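Local coordinates for McyG protein (Microcystis aeruginosa PCC 7806, PDB 4R0M) that probably activates a phenylalanine-type acid as its adenylate and loads it onto a fused carrier domain during microcystin synthesis, at residues A[36-39]-A[40-44]; A[198-201]-A[202-205]. One frame throughout, in Å; residues are numbered along the deposited sequence.

Contact 1: residues A[36-39]-A[40-44]; sequences YIRN and DATEY
Arg-38 reaches across the hairpin to Thr-42 through both backbone and side chain. Its N donates almost straight (178°) to Thr-42 O at 2.9 Å, while Ala-41 N bonds back to Arg-38 O, closing the type I turn. Ala-41 follows in the left-handed helical region (phi 67°), giving a G1 bulge between strands 33-37 and 43-47. Beyond it Tyr-36 and Tyr-44 form a hydrogen-bonded antiparallel pair, with Tyr-36 N to Tyr-44 O at 2.9 Å.

The packed side lies at the strand end. The Tyr-36 ring runs beside that of Tyr-44, CD2 to CD2 at 3.8 Å, and is buried against Ile-84 and Pro-85 of helix 80-93; its hydroxyl bonds Gln-46. On the other face of the sheet Ile-37 CD1 lies alongside the extended Glu-43 chain, 3.4 Å from OE2, the oxygen that Lys-265 and His-266 hold. By contrast, Asn-39, Asp-40 and Ala-41 stand at the exposed tip.

Beside the turn, three polar side chains bind one another. With OG1 between its backbone N and carbonyl carbon (chi1 56°), Thr-42 accepts Arg-38 NE at 2.9 Å, well tilted from the guanidinium plane, and donates to Asp-40 OD1 at 2.6 Å. One face of the guanidinium receives Tyr-44 CB, 3.8 Å above its plane and offset toward the rim. Cut back to an alanine, Arg-38 would lack the NE donor, and Thr-42 OG1 would probably keep Asp-40 but lose the group it accepts from, while Tyr-44 CB would lose its cover. The hydroxyl links charges that do not meet directly (Arg-38 NE to Asp-40 OD1, 4.4 Å) through a short chain of hydrogen bonds, and the arginine would be expected to favour an ionised Asp-40.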
ATOM      1  N   TYR A  36      16.398 -11.714  -2.715  1.00 32.46           N
ATOM      2  CA  TYR A  36      16.119 -11.058  -1.442  1.00 33.15           C
ATOM      3  C   TYR A  36      17.299 -10.192  -1.030  1.00 34.28           C
ATOM      4  O   TYR A  36      18.421 -10.689  -0.885  1.00 34.30           O
ATOM      5  CB  TYR A  36      15.862 -12.085  -0.338  1.00 32.41           C
ATOM      6  CG  TYR A  36      14.746 -13.066  -0.606  1.00 32.48           C
ATOM      7  CD1 TYR A  36      13.416 -12.728  -0.357  1.00 31.94           C
ATOM      8  CD2 TYR A  36      15.024 -14.351  -1.077  1.00 32.21           C
ATOM      9  CE1 TYR A  36      12.393 -13.636  -0.585  1.00 31.86           C
ATOM     10  CE2 TYR A  36      14.008 -15.265  -1.310  1.00 32.04           C
ATOM     11  CZ  TYR A  36      12.695 -14.904  -1.063  1.00 32.01           C
ATOM     12  OH  TYR A  36      11.686 -15.813  -1.293  1.00 31.74           O
ATOM     13  N   ILE A  37      17.046  -8.899  -0.849  1.00 35.57           N
ATOM     14  CA  ILE A  37      18.038  -8.008  -0.253  1.00 36.96           C
ATOM     15  C   ILE A  37      17.848  -8.048   1.261  1.00 37.80           C
ATOM     16  O   ILE A  37      16.742  -7.850   1.759  1.00 37.73           O
ATOM     17  CB  ILE A  37      17.912  -6.553  -0.767  1.00 36.79           C
ATOM     18  CG1 ILE A  37      17.838  -6.503  -2.303  1.00 37.29           C
ATOM     19  CG2 ILE A  37      19.045  -5.682  -0.231  1.00 36.43           C
ATOM     20  CD1 ILE A  37      19.058  -7.022  -3.038  1.00 37.46           C
ATOM     21  N   ARG A  38      18.924  -8.330   1.986  1.00 39.89           N
ATOM     22  CA  ARG A  38      18.878  -8.341   3.445  1.00 42.42           C
ATOM     23  C   ARG A  38      19.143  -6.944   4.002  1.00 43.28           C
ATOM     24  O   ARG A  38      19.520  -6.039   3.253  1.00 42.81           O
ATOM     25  CB  ARG A  38      19.876  -9.360   4.004  1.00 44.28           C
ATOM     26  CG  ARG A  38      19.363 -10.788   3.960  1.00 45.70           C
ATOM     27  CD  ARG A  38      20.427 -11.809   4.328  1.00 47.71           C
ATOM     28  NE  ARG A  38      21.414 -11.986   3.262  1.00 49.35           N
ATOM     29  CZ  ARG A  38      21.905 -13.161   2.874  1.00 49.66           C
ATOM     30  NH1 ARG A  38      21.494 -14.286   3.443  1.00 49.89           N
ATOM     31  NH2 ARG A  38      22.801 -13.212   1.898  1.00 50.44           N
ATOM     32  N   ASN A  39      18.936  -6.773   5.308  1.00 44.66           N
ATOM     33  CA  ASN A  39      19.161  -5.486   5.978  1.00 45.88           C
ATOM     34  C   ASN A  39      20.593  -4.963   5.858  1.00 45.33           C
ATOM     35  O   ASN A  39      20.806  -3.753   5.761  1.00 45.64           O
ATOM     36  CB  ASN A  39      18.739  -5.554   7.447  1.00 47.79           C
ATOM     37  CG  ASN A  39      17.242  -5.398   7.632  1.00 49.43           C
ATOM     38  OD1 ASN A  39      16.690  -4.308   7.460  1.00 50.08           O
ATOM     39  ND2 ASN A  39      16.576  -6.489   7.998  1.00 50.01           N
ATOM     40  N   ASP A  40      21.563  -5.877   5.852  1.00 44.86           N
ATOM     41  CA  ASP A  40      22.973  -5.517   5.677  1.00 44.72           C
ATOM     42  C   ASP A  40      23.371  -5.376   4.203  1.00 43.95           C
ATOM     43  O   ASP A  40      24.559  -5.352   3.872  1.00 44.19           O
ATOM     44  CB  ASP A  40      23.888  -6.517   6.404  1.00 45.89           C
ATOM     45  CG  ASP A  40      23.718  -7.951   5.913  1.00 47.53           C
ATOM     46  OD1 ASP A  40      22.893  -8.201   5.006  1.00 48.50           O
ATOM     47  OD2 ASP A  40      24.418  -8.837   6.445  1.00 48.01           O
ATOM     48  N   ALA A  41      22.363  -5.290   3.331  1.00 43.29           N
ATOM     49  CA  ALA A  41      22.533  -5.096   1.881  1.00 42.33           C
ATOM     50  C   ALA A  41      23.192  -6.263   1.124  1.00 41.79           C
ATOM     51  O   ALA A  41      23.530  -6.128  -0.055  1.00 41.61           O
ATOM     52  CB  ALA A  41      23.241  -3.774   1.582  1.00 42.52           C
ATOM     53  N   THR A  42      23.364  -7.402   1.795  1.00 41.48           N
ATOM     54  CA  THR A  42      23.787  -8.633   1.120  1.00 40.84           C
ATOM     55  C   THR A  42      22.596  -9.234   0.372  1.00 40.91           C
ATOM     56  O   THR A  42      21.442  -8.875   0.633  1.00 40.63           O
ATOM     57  CB  THR A  42      24.376  -9.678   2.094  1.00 40.58           C
ATOM     58  OG1 THR A  42      23.433  -9.963   3.133  1.00 40.10           O
ATOM     59  CG2 THR A  42      25.679  -9.178   2.705  1.00 40.73           C
ATOM     60  N   GLU A  43      22.877 -10.143  -0.557  1.00 40.83           N
ATOM     61  CA  GLU A  43      21.838 -10.681  -1.434  1.00 40.78           C
ATOM     62  C   GLU A  43      21.733 -12.200  -1.370  1.00 40.81           C
ATOM     63  O   GLU A  43      22.708 -12.892  -1.072  1.00 41.19           O
ATOM     64  CB  GLU A  43      22.062 -10.222  -2.876  1.00 40.50           C
ATOM     65  CG  GLU A  43      22.292  -8.725  -3.007  1.00 40.81           C
ATOM     66  CD  GLU A  43      22.218  -8.228  -4.435  1.00 41.90           C
ATOM     67  OE1 GLU A  43      22.277  -9.056  -5.371  1.00 42.64           O
ATOM     68  OE2 GLU A  43      22.104  -6.997  -4.618  1.00 42.07           O
ATOM     69  N   TYR A  44      20.536 -12.703  -1.650  1.00 40.51           N
ATOM     70  CA  TYR A  44      20.261 -14.132  -1.648  1.00 40.43           C
ATOM     71  C   TYR A  44      19.280 -14.457  -2.773  1.00 39.09           C
ATOM     72  O   TYR A  44      18.147 -13.965  -2.786  1.00 38.79           O
ATOM     73  CB  TYR A  44      19.719 -14.565  -0.280  1.00 42.19           C
ATOM     74  CG  TYR A  44      19.220 -15.992  -0.201  1.00 44.48           C
ATOM     75  CD1 TYR A  44      20.023 -17.064  -0.606  1.00 45.57           C
ATOM     76  CD2 TYR A  44      17.949 -16.274   0.301  1.00 45.83           C
ATOM     77  CE1 TYR A  44      19.563 -18.372  -0.531  1.00 46.74           C
ATOM     78  CE2 TYR A  44      17.482 -17.577   0.384  1.00 46.97           C
ATOM     79  CZ  TYR A  44      18.292 -18.622  -0.032  1.00 47.57           C
ATOM     80  OH  TYR A  44      17.830 -19.917   0.051  1.00 48.54           O
TER

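Contact 2: residues A[198-201]-A[202-205]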
ATOM      1  N   ASN A 198      -9.469 -13.596  -9.619  1.00 28.90           N
ATOM      2  CA  ASN A 198      -9.291 -12.168  -9.316  1.00 28.19           C
ATOM      3  C   ASN A 198      -7.862 -11.718  -9.590  1.00 27.66           C
ATOM      4  O   ASN A 198      -7.630 -10.779 -10.350  1.00 27.50           O
ATOM      5  CB  ASN A 198      -9.634 -11.856  -7.846  1.00 27.86           C
ATOM      6  CG  ASN A 198     -11.131 -11.852  -7.559  1.00 27.40           C
ATOM      7  OD1 ASN A 198     -11.556 -12.225  -6.462  1.00 27.19           O
ATOM      8  ND2 ASN A 198     -11.933 -11.426  -8.530  1.00 26.84           N
ATOM      9  N   ILE A 199      -6.912 -12.411  -8.966  1.00 27.47           N
ATOM     10  CA  ILE A 199      -5.495 -12.056  -9.018  1.00 27.77           C
ATOM     11  C   ILE A 199      -4.924 -12.179 -10.436  1.00 28.57           C
ATOM     12  O   ILE A 199      -4.289 -11.248 -10.941  1.00 28.06           O
ATOM     13  CB  ILE A 199      -4.676 -12.905  -8.013  1.00 27.16           C
ATOM     14  CG1 ILE A 199      -5.119 -12.597  -6.577  1.00 27.10           C
ATOM     15  CG2 ILE A 199      -3.180 -12.657  -8.174  1.00 26.81           C
ATOM     16  CD1 ILE A 199      -4.801 -13.686  -5.572  1.00 26.94           C
ATOM     17  N   LEU A 200      -5.174 -13.318 -11.077  1.00 29.19           N
ATOM     18  CA  LEU A 200      -4.616 -13.597 -12.400  1.00 30.18           C
ATOM     19  C   LEU A 200      -5.271 -12.796 -13.521  1.00 30.86           C
ATOM     20  O   LEU A 200      -4.678 -12.608 -14.583  1.00 30.92           O
ATOM     21  CB  LEU A 200      -4.614 -15.101 -12.692  1.00 29.93           C
ATOM     22  CG  LEU A 200      -3.730 -15.888 -11.717  1.00 29.80           C
ATOM     23  CD1 LEU A 200      -3.843 -17.385 -11.950  1.00 30.12           C
ATOM     24  CD2 LEU A 200      -2.276 -15.433 -11.786  1.00 29.51           C
ATOM     25  N   SER A 201      -6.485 -12.310 -13.268  1.00 32.22           N
ATOM     26  CA  SER A 201      -7.156 -11.391 -14.181  1.00 33.28           C
ATOM     27  C   SER A 201      -6.557  -9.979 -14.110  1.00 33.57           C
ATOM     28  O   SER A 201      -6.592  -9.237 -15.095  1.00 33.89           O
ATOM     29  CB  SER A 201      -8.657 -11.363 -13.904  1.00 34.18           C
ATOM     30  OG  SER A 201      -9.252 -12.619 -14.182  1.00 38.03           O
HETATM   31  N   MSE A 202      -5.974  -9.601 -12.989  1.00 33.91           N
HETATM   32  CA  MSE A 202      -5.269  -8.359 -12.874  1.00 34.14           C
HETATM   33  C   MSE A 202      -3.962  -8.525 -13.552  1.00 34.08           C
HETATM   34  O   MSE A 202      -3.566  -7.670 -14.310  1.00 33.98           O
HETATM   35  CB  MSE A 202      -5.126  -7.999 -11.394  1.00 34.84           C
HETATM   36  CG  MSE A 202      -4.297  -6.761 -11.097  1.00 35.08           C
HETATM   37 SE   MSE A 202      -2.378  -7.013 -11.139  1.00 37.08          SE
HETATM   38  CE  MSE A 202      -1.746  -5.230 -11.185  1.00 35.71           C
ATOM     39  N   THR A 203      -3.293  -9.619 -13.281  1.00 34.21           N
ATOM     40  CA  THR A 203      -1.975  -9.896 -13.846  1.00 34.76           C
ATOM     41  C   THR A 203      -2.008  -9.829 -15.363  1.00 34.77           C
ATOM     42  O   THR A 203      -1.231  -9.089 -15.972  1.00 35.06           O
ATOM     43  CB  THR A 203      -1.463 -11.293 -13.447  1.00 35.30           C
ATOM     44  OG1 THR A 203      -2.371 -12.299 -13.894  1.00 37.24           O
ATOM     45  CG2 THR A 203      -1.345 -11.398 -11.972  1.00 35.66           C
ATOM     46  N   ALA A 204      -2.918 -10.600 -15.959  1.00 34.32           N
ATOM     47  CA  ALA A 204      -3.069 -10.665 -17.410  1.00 34.27           C
ATOM     48  C   ALA A 204      -3.363  -9.289 -18.004  1.00 34.15           C
ATOM     49  O   ALA A 204      -2.710  -8.878 -18.966  1.00 34.37           O
ATOM     50  CB  ALA A 204      -4.153 -11.669 -17.792  1.00 33.77           C
ATOM     51  N   GLY A 205      -4.323  -8.579 -17.413  1.00 34.10           N
ATOM     52  CA  GLY A 205      -4.702  -7.239 -17.868  1.00 33.95           C
ATOM     53  C   GLY A 205      -3.557  -6.241 -17.828  1.00 33.91           C
ATOM     54  O   GLY A 205      -3.355  -5.483 -18.776  1.00 34.16           O
TER
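A turn of helix 196-210, near its start, carries Ile-199 and Leu-200 onto Thr-203 and Ala-204. The regular i to i+4 bonds run from Thr-203 N to Ile-199 O and from Ala-204 N to Leu-200 O, each 3.0 Å long. Gly-205 N reaches Ser-201 O only weakly, and Met-202 N is shared between two weak bonds, to Asn-198 O and Ile-199 O.

Thr-203 makes the closest side-chain approach. Its OG1 sits between its own backbone N and carbonyl carbon (chi1 59°), which turns the hydroxyl back toward the preceding turn. The modelled separation from Leu-200 O is too short to be trusted in detail, and the same OG1 also bonds Asp-239. The methyl takes the other branch: CG2 is pressed to 3.1 Å from Ile-199 O, a tight contact. Leu-200 lies beside Thr-203 and points the same way, with CD2 at 4.1 Å from CG2. Ala-204 CB packs at 3.4 Å on Leu-200 O, the carbonyl that already accepts Ala-204 N.

The side chain of Met-202, present as selenomethionine, touches the preceding turn only through CB, 3.4 Å from Ile-199 O. From there CG runs anti to the backbone N (chi1 175°), and a bend at the next bond leads the selenium away from the turn. Ser-201 OG turns back to bond His-197 O, while Asn-198 ND2 is tied to Asn-395 O.

Helix 196-210 follows strand 190-195 and is largely buried along this turn, Ala-204 being partly exposed. Ile-199 and Met-202 both meet Val-231 of helix 227-240, Ile-199 adding Ile-235 and Met-202 adding Phe-232; the selenomethionine also touches Ser-341 and Trp-345 of strand 341-345.

Both contacts belong to the AMP-binding part of the chain, and both are local, one a hairpin and one a helical turn. They do not touch: their centres are 30 Å apart and their nearest atoms about 17 Å. A single nine-strand mixed sheet relates them, since contact 1 forms the end of its outermost hairpin, strands 33-37 and 43-47, whereas Met-202 of contact 2 packs on strand 341-345 near the opposite edge. Contact 2 is the one close to the ligand, with the Met-202 side chain about 6 Å from the bound phenylalanyl-adenylate, near the adenylate pocket, though at that distance not itself in contact with the ligand.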